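Side-chain contacts in thermostable carboxypeptidase 1 (Pyrococcus furiosus, PDB 1KA2), which removes amino acids one after another from the C-terminus of peptides with broad specificity, as a cobalt-dependent, homodimeric metallocarboxypeptidase of the M32 family: residues R170-E173 and K174-V178; R311-E314 and F315-I319; S331-T334 and P335-Y339; P399-Y402 and S403-I406; S469-P472 and P473-L477. All blocks are in the same frame, centred on the assembly; numbering follows the deposited sequence.

Contact 1 of 5, residues R170-E173 and K174-V178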
loop_
_atom_site.group_PDB
_atom_site.type_symbol
_atom_site.label_atom_id
_atom_site.label_comp_id
_atom_site.label_asym_id
_atom_site.label_seq_id
_atom_site.Cartn_x
_atom_site.Cartn_y
_atom_site.Cartn_z
ATOM N N ARG A 170 32.271 24.304 -3.692
ATOM C CA ARG A 170 32.898 25.292 -2.812
ATOM C C ARG A 170 32.226 25.269 -1.447
ATOM O O ARG A 170 32.887 25.401 -0.427
ATOM C CB ARG A 170 32.799 26.698 -3.426
ATOM C CG ARG A 170 33.144 26.750 -4.916
ATOM C CD ARG A 170 33.148 28.181 -5.458
ATOM N NE ARG A 170 34.323 28.938 -5.020
ATOM C CZ ARG A 170 35.570 28.690 -5.420
ATOM N NH1 ARG A 170 35.813 27.703 -6.273
ATOM N NH2 ARG A 170 36.577 29.427 -4.968
ATOM N N ASP A 171 30.906 25.099 -1.430
ATOM C CA ASP A 171 30.173 25.023 -0.169
ATOM C C ASP A 171 30.729 23.862 0.668
ATOM O O ASP A 171 31.160 24.041 1.809
ATOM C CB ASP A 171 28.680 24.768 -0.421
ATOM C CG ASP A 171 27.951 25.980 -0.977
ATOM O OD1 ASP A 171 27.897 27.018 -0.292
ATOM O OD2 ASP A 171 27.417 25.891 -2.096
ATOM N N VAL A 172 30.725 22.674 0.073
ATOM C CA VAL A 172 31.188 21.463 0.747
ATOM C C VAL A 172 32.655 21.548 1.129
ATOM O O VAL A 172 33.064 21.072 2.186
ATOM C CB VAL A 172 30.974 20.207 -0.149
ATOM C CG1 VAL A 172 31.317 18.943 0.633
ATOM C CG2 VAL A 172 29.537 20.163 -0.648
ATOM N N GLU A 173 33.446 22.153 0.255
ATOM C CA GLU A 173 34.874 22.303 0.504
ATOM C C GLU A 173 35.075 23.081 1.796
ATOM O O GLU A 173 35.929 22.740 2.612
ATOM C CB GLU A 173 35.512 23.048 -0.664
ATOM C CG GLU A 173 37.025 23.054 -0.678
ATOM C CD GLU A 173 37.554 23.568 -2.000
ATOM O OE1 GLU A 173 37.203 24.708 -2.369
ATOM O OE2 GLU A 173 38.308 22.835 -2.674
ATOM N N LYS A 174 34.256 24.111 1.978
ATOM C CA LYS A 174 34.317 24.976 3.154
ATOM C C LYS A 174 33.960 24.337 4.499
ATOM O O LYS A 174 34.735 24.426 5.455
ATOM C CB LYS A 174 33.410 26.194 2.958
ATOM C CG LYS A 174 33.064 26.886 4.283
ATOM C CD LYS A 174 31.648 27.456 4.285
ATOM C CE LYS A 174 31.220 27.879 5.692
ATOM N NZ LYS A 174 31.057 26.721 6.628
ATOM N N MET A 175 32.777 23.733 4.591
ATOM C CA MET A 175 32.358 23.137 5.851
ATOM C C MET A 175 33.355 22.105 6.344
ATOM O O MET A 175 33.630 22.022 7.540
ATOM C CB MET A 175 30.963 22.507 5.729
ATOM C CG MET A 175 30.847 21.380 4.732
ATOM S SD MET A 175 29.160 20.708 4.652
ATOM C CE MET A 175 29.476 19.111 3.886
ATOM N N PHE A 176 33.909 21.324 5.424
ATOM C CA PHE A 176 34.866 20.302 5.811
ATOM C C PHE A 176 36.225 20.858 6.240
ATOM O O PHE A 176 36.982 20.176 6.932
ATOM C CB PHE A 176 35.024 19.278 4.680
ATOM C CG PHE A 176 33.970 18.207 4.693
ATOM C CD1 PHE A 176 33.162 17.987 3.580
ATOM C CD2 PHE A 176 33.785 17.415 5.825
ATOM C CE1 PHE A 176 32.183 16.986 3.589
ATOM C CE2 PHE A 176 32.810 16.412 5.847
ATOM C CZ PHE A 176 32.007 16.200 4.723
ATOM N N GLU A 177 36.537 22.087 5.831
ATOM C CA GLU A 177 37.796 22.715 6.225
ATOM C C GLU A 177 37.675 23.079 7.701
ATOM O O GLU A 177 38.564 22.792 8.500
ATOM C CB GLU A 177 38.058 23.976 5.389
ATOM C CG GLU A 177 38.296 23.681 3.916
ATOM C CD GLU A 177 38.591 24.925 3.099
ATOM O OE1 GLU A 177 37.781 25.874 3.141
ATOM O OE2 GLU A 177 39.628 24.947 2.403
ATOM N N VAL A 178 36.555 23.705 8.048
ATOM C CA VAL A 178 36.276 24.104 9.420
ATOM C C VAL A 178 36.250 22.884 10.335
ATOM O O VAL A 178 36.615 22.970 11.509
ATOM C CB VAL A 178 34.918 24.829 9.508
ATOM C CG1 VAL A 178 34.479 24.960 10.962
ATOM C CG2 VAL A 178 35.023 26.193 8.854
#
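Residues 170-173 run straight into 174-178 as the first two turns of the long helix 169-192, and the backbone joins them by i to i+4 hydrogen bonds. Lys174 N donates to Arg170 O at 3.1 Å, and Met175 N to Asp171 O at 3.2 Å. The next bond, Phe176 N to Val172 O, is weak at 3.4 Å. On the buried side of this alpha-helix Val172 does the packing. With CG1 anti to the backbone N (chi1 -174°), this methyl lies beside the Phe176 ring, the two side chains pointing the same way. The thioether methyl of Met175 reaches the same branch, CE lying 3.7 Å from Val172 CG1. Helices 421-440 and 359-375 pack against this apolar patch, and the Met175 side chain is about 11 Å from that of the metal ligand Glu299. The polar ends look to other parts of the chain: Asp171 OD2 accepts from Arg168 N and pairs with Lys474, while Glu173 OE2 forms a salt bridge with Arg371. Beside the ring, close to its plane, Val172 CG1 lies 3.6 Å from both CD1 and CE1 of Phe176.

Contact 2 of 5, residues R311-E314 and F315-I319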
loop_
_atom_site.group_PDB
_atom_site.type_symbol
_atom_site.label_atom_id
_atom_site.label_comp_id
_atom_site.label_asym_id
_atom_site.label_seq_id
_atom_site.Cartn_x
_atom_site.Cartn_y
_atom_site.Cartn_z
ATOM N N ARG A 311 20.167 12.041 22.522
ATOM C CA ARG A 311 21.380 11.637 23.230
ATOM C C ARG A 311 21.676 12.572 24.403
ATOM O O ARG A 311 22.723 12.466 25.046
ATOM C CB ARG A 311 22.586 11.590 22.275
ATOM C CG ARG A 311 22.526 10.482 21.242
ATOM C CD ARG A 311 23.789 10.474 20.403
ATOM N NE ARG A 311 23.587 9.747 19.155
ATOM C CZ ARG A 311 23.672 8.432 19.008
ATOM N NH1 ARG A 311 23.969 7.657 20.029
ATOM N NH2 ARG A 311 23.442 7.891 17.823
ATOM N N SER A 312 20.745 13.486 24.673
ATOM C CA SER A 312 20.899 14.435 25.774
ATOM C C SER A 312 20.582 13.746 27.104
ATOM O O SER A 312 19.790 12.798 27.153
ATOM C CB SER A 312 19.970 15.644 25.592
ATOM O OG SER A 312 18.634 15.310 25.906
ATOM N N LYS A 313 21.192 14.225 28.182
ATOM C CA LYS A 313 20.977 13.644 29.506
ATOM C C LYS A 313 19.500 13.664 29.906
ATOM O O LYS A 313 18.998 12.724 30.525
ATOM C CB LYS A 313 21.799 14.417 30.526
ATOM C CG LYS A 313 21.758 13.835 31.910
ATOM C CD LYS A 313 22.368 12.462 31.884
ATOM C CE LYS A 313 22.494 11.867 33.265
ATOM N NZ LYS A 313 23.257 10.599 33.179
ATOM N N GLU A 314 18.814 14.742 29.538
ATOM C CA GLU A 314 17.401 14.901 29.850
ATOM C C GLU A 314 16.514 13.832 29.204
ATOM O O GLU A 314 15.638 13.261 29.856
ATOM C CB GLU A 314 16.917 16.290 29.424
ATOM C CG GLU A 314 17.548 17.468 30.146
ATOM C CD GLU A 314 19.001 17.703 29.756
ATOM O OE1 GLU A 314 19.342 17.575 28.556
ATOM O OE2 GLU A 314 19.787 18.035 30.664
ATOM N N PHE A 315 16.733 13.562 27.921
ATOM C CA PHE A 315 15.936 12.545 27.234
ATOM C C PHE A 315 16.166 11.198 27.929
ATOM O O PHE A 315 15.255 10.388 28.070
ATOM C CB PHE A 315 16.327 12.453 25.743
ATOM C CG PHE A 315 15.474 11.488 24.956
ATOM C CD1 PHE A 315 14.186 11.839 24.565
ATOM C CD2 PHE A 315 15.936 10.204 24.679
ATOM C CE1 PHE A 315 13.358 10.922 23.921
ATOM C CE2 PHE A 315 15.122 9.275 24.035
ATOM C CZ PHE A 315 13.822 9.638 23.653
ATOM N N VAL A 316 17.389 10.979 28.393
ATOM C CA VAL A 316 17.731 9.741 29.081
ATOM C C VAL A 316 16.967 9.597 30.400
ATOM O O VAL A 316 16.498 8.502 30.740
ATOM C CB VAL A 316 19.258 9.648 29.348
ATOM C CG1 VAL A 316 19.543 8.580 30.417
ATOM C CG2 VAL A 316 19.980 9.327 28.026
ATOM N N GLU A 317 16.872 10.693 31.155
ATOM C CA GLU A 317 16.155 10.682 32.434
ATOM C C GLU A 317 14.673 10.446 32.191
ATOM O O GLU A 317 14.033 9.715 32.929
ATOM C CB GLU A 317 16.341 12.002 33.183
ATOM C CG GLU A 317 17.751 12.238 33.684
ATOM C CD GLU A 317 17.953 13.636 34.255
ATOM O OE1 GLU A 317 19.086 13.934 34.701
ATOM O OE2 GLU A 317 16.981 14.423 34.250
ATOM N N LEU A 318 14.145 11.059 31.137
ATOM C CA LEU A 318 12.738 10.924 30.769
ATOM C C LEU A 318 12.308 9.501 30.426
ATOM O O LEU A 318 11.216 9.063 30.789
ATOM C CB LEU A 318 12.440 11.824 29.569
ATOM C CG LEU A 318 11.083 11.575 28.894
ATOM C CD1 LEU A 318 9.956 11.873 29.892
ATOM C CD2 LEU A 318 10.972 12.443 27.635
ATOM N N ILE A 319 13.172 8.791 29.710
ATOM C CA ILE A 319 12.885 7.425 29.273
ATOM C C ILE A 319 13.377 6.352 30.247
ATOM O O ILE A 319 12.907 5.202 30.226
ATOM C CB ILE A 319 13.539 7.156 27.897
ATOM C CG1 ILE A 319 13.361 8.373 26.991
ATOM C CG2 ILE A 319 12.918 5.927 27.240
ATOM C CD1 ILE A 319 11.936 8.855 26.846
#
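Ser312 sets its OG beside the start of the Phe315 side chain, 3.7 Å from Phe315 CB, and takes the Phe315 amide in a classic N-cap at the head of helix 313-326. Phe315 N lies 3.3 Å from Ser312 OG and the bond is nearly straight, with an N-H...O angle of 165°. What brings the hydroxyl over the helix end is its first torsion: at chi1 76° OG stands between the backbone N and the carbonyl carbon. The same oxygen is also hydrogen-bonded to Ile309 O, which links the cap to the end of helix 295-309. Behind the cap the helical bonds begin, with Val316 N to Ser312 O at 3.3 Å and Glu317 N to Lys313 O at 3.0 Å.

Phe315 turns its ring inward against Ile219 of helix 209-223, and Ile319 CG1 sits 3.5 Å above one ring face, offset toward the rim. Val316 packs on Val338 and Phe342 of helix 335-342. On the outer side Lys313 and Glu317 cross at about a right angle without pairing: their charged atoms NZ and OE1 are 5.6 Å apart, and the ammonium instead makes a salt bridge with Glu336. What meets is aliphatic against carboxylate, Lys313 CG lying 3.9 Å from Glu317 OE1.

Contact 3 of 5, residues S331-T334 and P335-Y339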
loop_
_atom_site.group_PDB
_atom_site.type_symbol
_atom_site.label_atom_id
_atom_site.label_comp_id
_atom_site.label_asym_id
_atom_site.label_seq_id
_atom_site.Cartn_x
_atom_site.Cartn_y
_atom_site.Cartn_z
ATOM N N SER A 331 17.976 -3.611 35.471
ATOM C CA SER A 331 18.098 -3.533 36.928
ATOM C C SER A 331 19.557 -3.573 37.393
ATOM O O SER A 331 19.844 -3.708 38.577
ATOM C CB SER A 331 17.273 -4.645 37.612
ATOM O OG SER A 331 17.400 -5.907 36.972
ATOM N N ASN A 332 20.476 -3.443 36.444
ATOM C CA ASN A 332 21.895 -3.467 36.749
ATOM C C ASN A 332 22.575 -2.190 36.272
ATOM O O ASN A 332 23.788 -2.045 36.416
ATOM C CB ASN A 332 22.556 -4.674 36.073
ATOM C CG ASN A 332 22.096 -5.987 36.650
ATOM O OD1 ASN A 332 22.335 -6.273 37.824
ATOM N ND2 ASN A 332 21.432 -6.799 35.834
ATOM N N TYR A 333 21.803 -1.281 35.681
ATOM C CA TYR A 333 22.378 -0.032 35.199
ATOM C C TYR A 333 21.671 1.215 35.712
ATOM O O TYR A 333 20.487 1.186 36.061
ATOM C CB TYR A 333 22.413 -0.002 33.665
ATOM C CG TYR A 333 23.094 -1.193 33.040
ATOM C CD1 TYR A 333 22.389 -2.375 32.806
ATOM C CD2 TYR A 333 24.449 -1.150 32.703
ATOM C CE1 TYR A 333 23.017 -3.491 32.249
ATOM C CE2 TYR A 333 25.086 -2.262 32.144
ATOM C CZ TYR A 333 24.364 -3.424 31.919
ATOM O OH TYR A 333 24.983 -4.507 31.350
ATOM N N THR A 334 22.413 2.318 35.746
ATOM C CA THR A 334 21.878 3.594 36.213
ATOM C C THR A 334 21.662 4.512 35.014
ATOM O O THR A 334 22.102 4.207 33.903
ATOM C CB THR A 334 22.869 4.293 37.143
ATOM O OG1 THR A 334 23.886 4.922 36.353
ATOM C CG2 THR A 334 23.517 3.276 38.068
ATOM N N PRO A 335 20.974 5.647 35.218
ATOM C CA PRO A 335 20.734 6.583 34.116
ATOM C C PRO A 335 22.016 7.156 33.496
ATOM O O PRO A 335 22.013 7.564 32.328
ATOM C CB PRO A 335 19.840 7.659 34.749
ATOM C CG PRO A 335 20.093 7.520 36.215
ATOM C CD PRO A 335 20.207 6.042 36.408
ATOM N N GLU A 336 23.101 7.194 34.271
ATOM C CA GLU A 336 24.379 7.693 33.753
ATOM C C GLU A 336 24.932 6.618 32.824
ATOM O O GLU A 336 25.557 6.915 31.809
ATOM C CB GLU A 336 25.383 7.957 34.884
ATOM C CG GLU A 336 25.628 9.436 35.196
ATOM C CD GLU A 336 26.300 10.202 34.056
ATOM O OE1 GLU A 336 27.413 9.814 33.638
ATOM O OE2 GLU A 336 25.718 11.205 33.585
ATOM N N ASP A 337 24.696 5.365 33.187
ATOM C CA ASP A 337 25.145 4.241 32.380
ATOM C C ASP A 337 24.468 4.314 31.020
ATOM O O ASP A 337 25.073 4.008 29.997
ATOM C CB ASP A 337 24.784 2.917 33.059
ATOM C CG ASP A 337 25.843 2.454 34.040
ATOM O OD1 ASP A 337 25.514 1.629 34.920
ATOM O OD2 ASP A 337 27.003 2.902 33.919
ATOM N N VAL A 338 23.202 4.719 31.019
ATOM C CA VAL A 338 22.458 4.832 29.777
ATOM C C VAL A 338 22.993 6.031 29.017
ATOM O O VAL A 338 23.130 5.989 27.794
ATOM C CB VAL A 338 20.938 5.005 30.028
ATOM C CG1 VAL A 338 20.205 5.128 28.697
ATOM C CG2 VAL A 338 20.397 3.802 30.822
ATOM N N TYR A 339 23.309 7.098 29.744
ATOM C CA TYR A 339 23.846 8.284 29.100
ATOM C C TYR A 339 25.148 7.964 28.363
ATOM O O TYR A 339 25.234 8.165 27.154
ATOM C CB TYR A 339 24.120 9.402 30.106
ATOM C CG TYR A 339 24.625 10.645 29.420
ATOM C CD1 TYR A 339 23.750 11.484 28.733
ATOM C CD2 TYR A 339 25.988 10.940 29.379
ATOM C CE1 TYR A 339 24.221 12.587 28.016
ATOM C CE2 TYR A 339 26.470 12.037 28.661
ATOM C CZ TYR A 339 25.585 12.855 27.983
ATOM O OH TYR A 339 26.058 13.934 27.264
#
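The Tyr333 ring meets the Asp337 carboxylate at its edge: OD1 lies near the ring plane, 3.7 Å from Tyr333 CD2, and the two flat groups are turned 75° against each other. The side chains themselves cross at about a right angle, and Asp337 CB comes within 3.8 Å of Tyr333 CB, so the aspartate lies along the root of the tyrosine as well as its rim. At the far end of the ring Tyr333 OH is hydrogen-bonded to Glu205, while Pro201 and Leu202 touch the side chain.

The same carboxylate oxygen reaches back to the backbone. Thr334 N donates to Asp337 OD1 at 3.3 Å with an N-H...O angle of 166°, meeting it on the anti side and out of the carboxylate plane. In return Asp337 N donates to Thr334 OG1, also at 3.3 Å. These reciprocal bonds make a capping box, with Thr334 as the N-cap of helix 335-342. A chi1 of 79° holds the hydroxyl between the backbone N and the carbonyl carbon, where it can face the first amides of the helix; Glu336 N adds a weak bond to the same oxygen.

Pro335 fills the first helical position, where the lack of an amide hydrogen costs nothing. Its ring abuts Thr334 CB, as the trans peptide dictates. Val338 N closes the first turn on Thr334 O at 3.1 Å, and the Val338 side chain touches Leu323 of helix 313-326.

Contact 4 of 5, residues P399-Y402 and S403-I406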
loop_
_atom_site.group_PDB
_atom_site.type_symbol
_atom_site.label_atom_id
_atom_site.label_comp_id
_atom_site.label_asym_id
_atom_site.label_seq_id
_atom_site.Cartn_x
_atom_site.Cartn_y
_atom_site.Cartn_z
ATOM N N PRO A 399 40.876 -0.329 7.002
ATOM C CA PRO A 399 40.042 -1.496 6.703
ATOM C C PRO A 399 40.926 -2.677 6.322
ATOM O O PRO A 399 41.937 -2.506 5.654
ATOM C CB PRO A 399 39.185 -1.016 5.535
ATOM C CG PRO A 399 39.066 0.472 5.793
ATOM C CD PRO A 399 40.481 0.831 6.182
ATOM N N ARG A 400 40.540 -3.872 6.744
ATOM C CA ARG A 400 41.309 -5.071 6.448
ATOM C C ARG A 400 40.657 -5.868 5.333
ATOM O O ARG A 400 41.272 -6.757 4.744
ATOM C CB ARG A 400 41.422 -5.924 7.710
ATOM C CG ARG A 400 42.059 -5.179 8.863
ATOM C CD ARG A 400 41.693 -5.807 10.173
ATOM N NE ARG A 400 40.247 -5.819 10.356
ATOM C CZ ARG A 400 39.634 -6.520 11.299
ATOM N NH1 ARG A 400 40.352 -7.260 12.136
ATOM N NH2 ARG A 400 38.311 -6.488 11.395
ATOM N N LYS A 401 39.401 -5.549 5.050
ATOM C CA LYS A 401 38.660 -6.217 4.000
ATOM C C LYS A 401 37.740 -5.217 3.294
ATOM O O LYS A 401 37.328 -4.215 3.878
ATOM C CB LYS A 401 37.867 -7.390 4.580
ATOM C CG LYS A 401 37.142 -7.097 5.877
ATOM C CD LYS A 401 36.281 -8.295 6.261
ATOM C CE LYS A 401 35.526 -8.066 7.544
ATOM N NZ LYS A 401 34.669 -9.233 7.857
ATOM N N TYR A 402 37.428 -5.491 2.036
ATOM C CA TYR A 402 36.600 -4.590 1.246
ATOM C C TYR A 402 35.249 -4.233 1.864
ATOM O O TYR A 402 34.791 -3.101 1.722
ATOM C CB TYR A 402 36.415 -5.166 -0.167
ATOM C CG TYR A 402 37.702 -5.213 -0.971
ATOM C CD1 TYR A 402 38.171 -6.412 -1.514
ATOM C CD2 TYR A 402 38.455 -4.055 -1.190
ATOM C CE1 TYR A 402 39.360 -6.458 -2.257
ATOM C CE2 TYR A 402 39.645 -4.088 -1.935
ATOM C CZ TYR A 402 40.091 -5.292 -2.465
ATOM O OH TYR A 402 41.255 -5.327 -3.214
ATOM N N SER A 403 34.623 -5.178 2.566
ATOM C CA SER A 403 33.317 -4.931 3.185
ATOM C C SER A 403 33.349 -3.906 4.322
ATOM O O SER A 403 32.346 -3.241 4.589
ATOM C CB SER A 403 32.698 -6.246 3.681
ATOM O OG SER A 403 33.573 -6.950 4.546
ATOM N N GLU A 404 34.491 -3.788 4.997
ATOM C CA GLU A 404 34.643 -2.812 6.072
ATOM C C GLU A 404 35.011 -1.480 5.452
ATOM O O GLU A 404 34.963 -0.452 6.119
ATOM C CB GLU A 404 35.775 -3.185 7.018
ATOM C CG GLU A 404 35.675 -4.533 7.624
ATOM C CD GLU A 404 36.757 -4.743 8.646
ATOM O OE1 GLU A 404 37.947 -4.613 8.276
ATOM O OE2 GLU A 404 36.406 -5.021 9.811
ATOM N N GLY A 405 35.384 -1.502 4.180
ATOM C CA GLY A 405 35.773 -0.265 3.529
ATOM C C GLY A 405 34.901 0.260 2.406
ATOM O O GLY A 405 33.706 0.455 2.560
ATOM N N ILE A 406 35.532 0.478 1.261
ATOM C CA ILE A 406 34.881 1.016 0.073
ATOM C C ILE A 406 33.578 0.312 -0.362
ATOM O O ILE A 406 32.767 0.886 -1.074
ATOM C CB ILE A 406 35.892 1.012 -1.101
ATOM C CG1 ILE A 406 35.366 1.832 -2.278
ATOM C CG2 ILE A 406 36.192 -0.428 -1.492
ATOM C CD1 ILE A 406 36.403 1.984 -3.415
#
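Glu404 OE1 is gripped by Arg400 N and, weakly, by Arg400 NE, at a type I beta turn of residues 401-404 in the loop between helices 383-395 and 411-414. Arg400 N donates at 3.1 Å to Glu404 OE1 and meets it nearly along its C-O axis. The other carboxylate oxygen takes the stronger prong of the salt bridge: Arg400 NH2 lies 2.9 Å from Glu404 OE2, approaching on the syn side, with the oxygen exactly in the guanidinium plane. The carboxylate meets the guanidinium edge, the two planes inclined by 26°. A bend at chi3 (-59°) folds the arginine back so that NE and NH2 both face the glutamate.

Lys401 crosses Glu404 at about a right angle, its methylenes lying over the glutamate stem, with CG 3.4 Å from Glu404 CG. Glu404 N to Lys401 O at 3.1 Å closes the beta turn, and Gly405 N to Tyr402 O at 3.0 Å closes a second turn overlapping it. Gly405 and Ile406 open the predicted GXXQDXHW motif of the family. Ile406 packs on Leu383 and Trp387 of helix 383-395, and Ser403 OG is hydrogen-bonded to Asp126. At Gly405 the Pro399 ring comes close over the backbone, Pro399 CB standing 4.0 Å from Gly405 CA.

Contact 5 of 5, residues S469-P472 and P473-L477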
loop_
_atom_site.group_PDB
_atom_site.type_symbol
_atom_site.label_atom_id
_atom_site.label_comp_id
_atom_site.label_asym_id
_atom_site.label_seq_id
_atom_site.Cartn_x
_atom_site.Cartn_y
_atom_site.Cartn_z
ATOM N N SER A 469 8.532 23.699 0.325
ATOM C CA SER A 469 9.496 23.947 -0.739
ATOM C C SER A 469 9.309 25.311 -1.388
ATOM O O SER A 469 9.578 25.484 -2.578
ATOM C CB SER A 469 9.380 22.866 -1.810
ATOM O OG SER A 469 9.631 21.595 -1.246
ATOM N N ILE A 470 8.855 26.279 -0.605
ATOM C CA ILE A 470 8.656 27.617 -1.130
ATOM C C ILE A 470 9.980 28.257 -1.568
ATOM O O ILE A 470 10.074 28.825 -2.655
ATOM C CB ILE A 470 7.957 28.508 -0.079
ATOM C CG1 ILE A 470 6.474 28.125 -0.008
ATOM C CG2 ILE A 470 8.114 29.975 -0.432
ATOM C CD1 ILE A 470 5.730 28.725 1.159
ATOM N N TYR A 471 10.997 28.141 -0.722
ATOM C CA TYR A 471 12.305 28.724 -0.996
ATOM C C TYR A 471 13.379 27.656 -1.136
ATOM O O TYR A 471 13.261 26.573 -0.565
ATOM C CB TYR A 471 12.713 29.659 0.149
ATOM C CG TYR A 471 11.643 30.642 0.573
ATOM C CD1 TYR A 471 10.897 30.438 1.736
ATOM C CD2 TYR A 471 11.379 31.785 -0.185
ATOM C CE1 TYR A 471 9.916 31.354 2.136
ATOM C CE2 TYR A 471 10.402 32.701 0.203
ATOM C CZ TYR A 471 9.678 32.479 1.363
ATOM O OH TYR A 471 8.730 33.398 1.749
ATOM N N PRO A 472 14.449 27.951 -1.895
ATOM C CA PRO A 472 15.526 26.970 -2.063
ATOM C C PRO A 472 16.155 26.770 -0.690
ATOM O O PRO A 472 15.966 27.599 0.199
ATOM C CB PRO A 472 16.478 27.663 -3.037
ATOM C CG PRO A 472 15.572 28.582 -3.821
ATOM C CD PRO A 472 14.673 29.134 -2.749
ATOM N N PRO A 473 16.915 25.684 -0.498
ATOM C CA PRO A 473 17.550 25.423 0.800
ATOM C C PRO A 473 18.249 26.627 1.432
ATOM O O PRO A 473 17.985 26.976 2.582
ATOM C CB PRO A 473 18.531 24.300 0.485
ATOM C CG PRO A 473 17.839 23.554 -0.600
ATOM C CD PRO A 473 17.309 24.663 -1.487
ATOM N N LYS A 474 19.141 27.261 0.683
ATOM C CA LYS A 474 19.871 28.401 1.218
ATOM C C LYS A 474 18.968 29.566 1.591
ATOM O O LYS A 474 19.026 30.064 2.711
ATOM C CB LYS A 474 20.939 28.852 0.225
ATOM C CG LYS A 474 22.063 27.846 0.097
ATOM C CD LYS A 474 23.153 28.336 -0.816
ATOM C CE LYS A 474 24.304 27.350 -0.859
ATOM N NZ LYS A 474 25.489 27.929 -1.556
ATOM N N GLU A 475 18.125 29.992 0.662
ATOM C CA GLU A 475 17.223 31.101 0.930
ATOM C C GLU A 475 16.323 30.788 2.129
ATOM O O GLU A 475 15.950 31.682 2.879
ATOM C CB GLU A 475 16.392 31.412 -0.318
ATOM C CG GLU A 475 15.532 32.658 -0.191
ATOM C CD GLU A 475 14.889 33.068 -1.506
ATOM O OE1 GLU A 475 14.103 34.039 -1.498
ATOM O OE2 GLU A 475 15.170 32.423 -2.543
ATOM N N LEU A 476 15.995 29.514 2.321
ATOM C CA LEU A 476 15.153 29.115 3.446
ATOM C C LEU A 476 15.859 29.383 4.770
ATOM O O LEU A 476 15.248 29.893 5.707
ATOM C CB LEU A 476 14.792 27.629 3.356
ATOM C CG LEU A 476 14.041 27.061 4.566
ATOM C CD1 LEU A 476 12.813 27.908 4.865
ATOM C CD2 LEU A 476 13.652 25.605 4.294
ATOM N N LEU A 477 17.140 29.033 4.845
ATOM C CA LEU A 477 17.917 29.248 6.065
ATOM C C LEU A 477 18.052 30.724 6.436
ATOM O O LEU A 477 17.803 31.106 7.579
ATOM C CB LEU A 477 19.308 28.628 5.935
ATOM C CG LEU A 477 19.405 27.164 6.353
ATOM C CD1 LEU A 477 20.759 26.591 5.950
ATOM C CD2 LEU A 477 19.195 27.062 7.859
#
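Tyr471 is the first residue of 469-472 to meet the helix, and its side chain sets out toward residues 473-477. Its CB touches the Leu476 side chain, CB to CB at 4.3 Å, and one ring carbon, CD2, lies 3.8 Å from Glu475 OE1. Ring and carboxylate are inclined by 42°, and the approach is a plain van der Waals one. One face of the Tyr471 ring is taken by its chain neighbour, Ile470 CG2 lying 3.3 Å above the ring centre. The tyrosine also touches Glu81 of helix 81-99.

Pro472 follows, and its CD corner meets the glutamate. Glu475 stands extended from the helix, CG anti to its own backbone N (chi1 -173°), which carries the chain obliquely across Tyr471 and Pro472: OE2 reaches Pro472 CD at 3.3 Å, while Glu475 CB is 3.7 Å from that same carbon. The ring of Pro472 also abuts the next proline, with Pro472 CB 3.5 Å from Pro473 CD. Pro472 touches Arg88 of helix 81-99 as well, while Pro473 packs on Glu164, Glu165 and Ser294.

The carbonyl of Pro472 takes the first helical bond: Leu476 N donates to Pro472 O at 2.9 Å. Pro472 thus occupies the N-cap position and Pro473 the first turn, a proline-led start of helix 473-481 in which the N-cap residue has no side-chain acceptor to offer.

All five contacts are local and come in series along one chain of a largely helical M32 fold. Contact 1 occupies the start of helix 169-192; contacts 2, 3 and 5 mark the starts of helices 313-326, 335-342 and 473-481, and contact 4 is a loop turn. Contacts 2 and 3 are neighbours, centres 11 Å apart; their helices follow each other in the chain and are bridged by Lys313 and Glu336. Contacts 1 and 5, far apart in sequence, are joined by the salt bridge of Asp171 with Lys474, centres 20 Å apart. Contact 4 lies alone, on the opposite side of the chain's centre from contact 5. Contacts 1, 2 and 5 each bring a side chain within about 12 Å of a metal-ligand side chain.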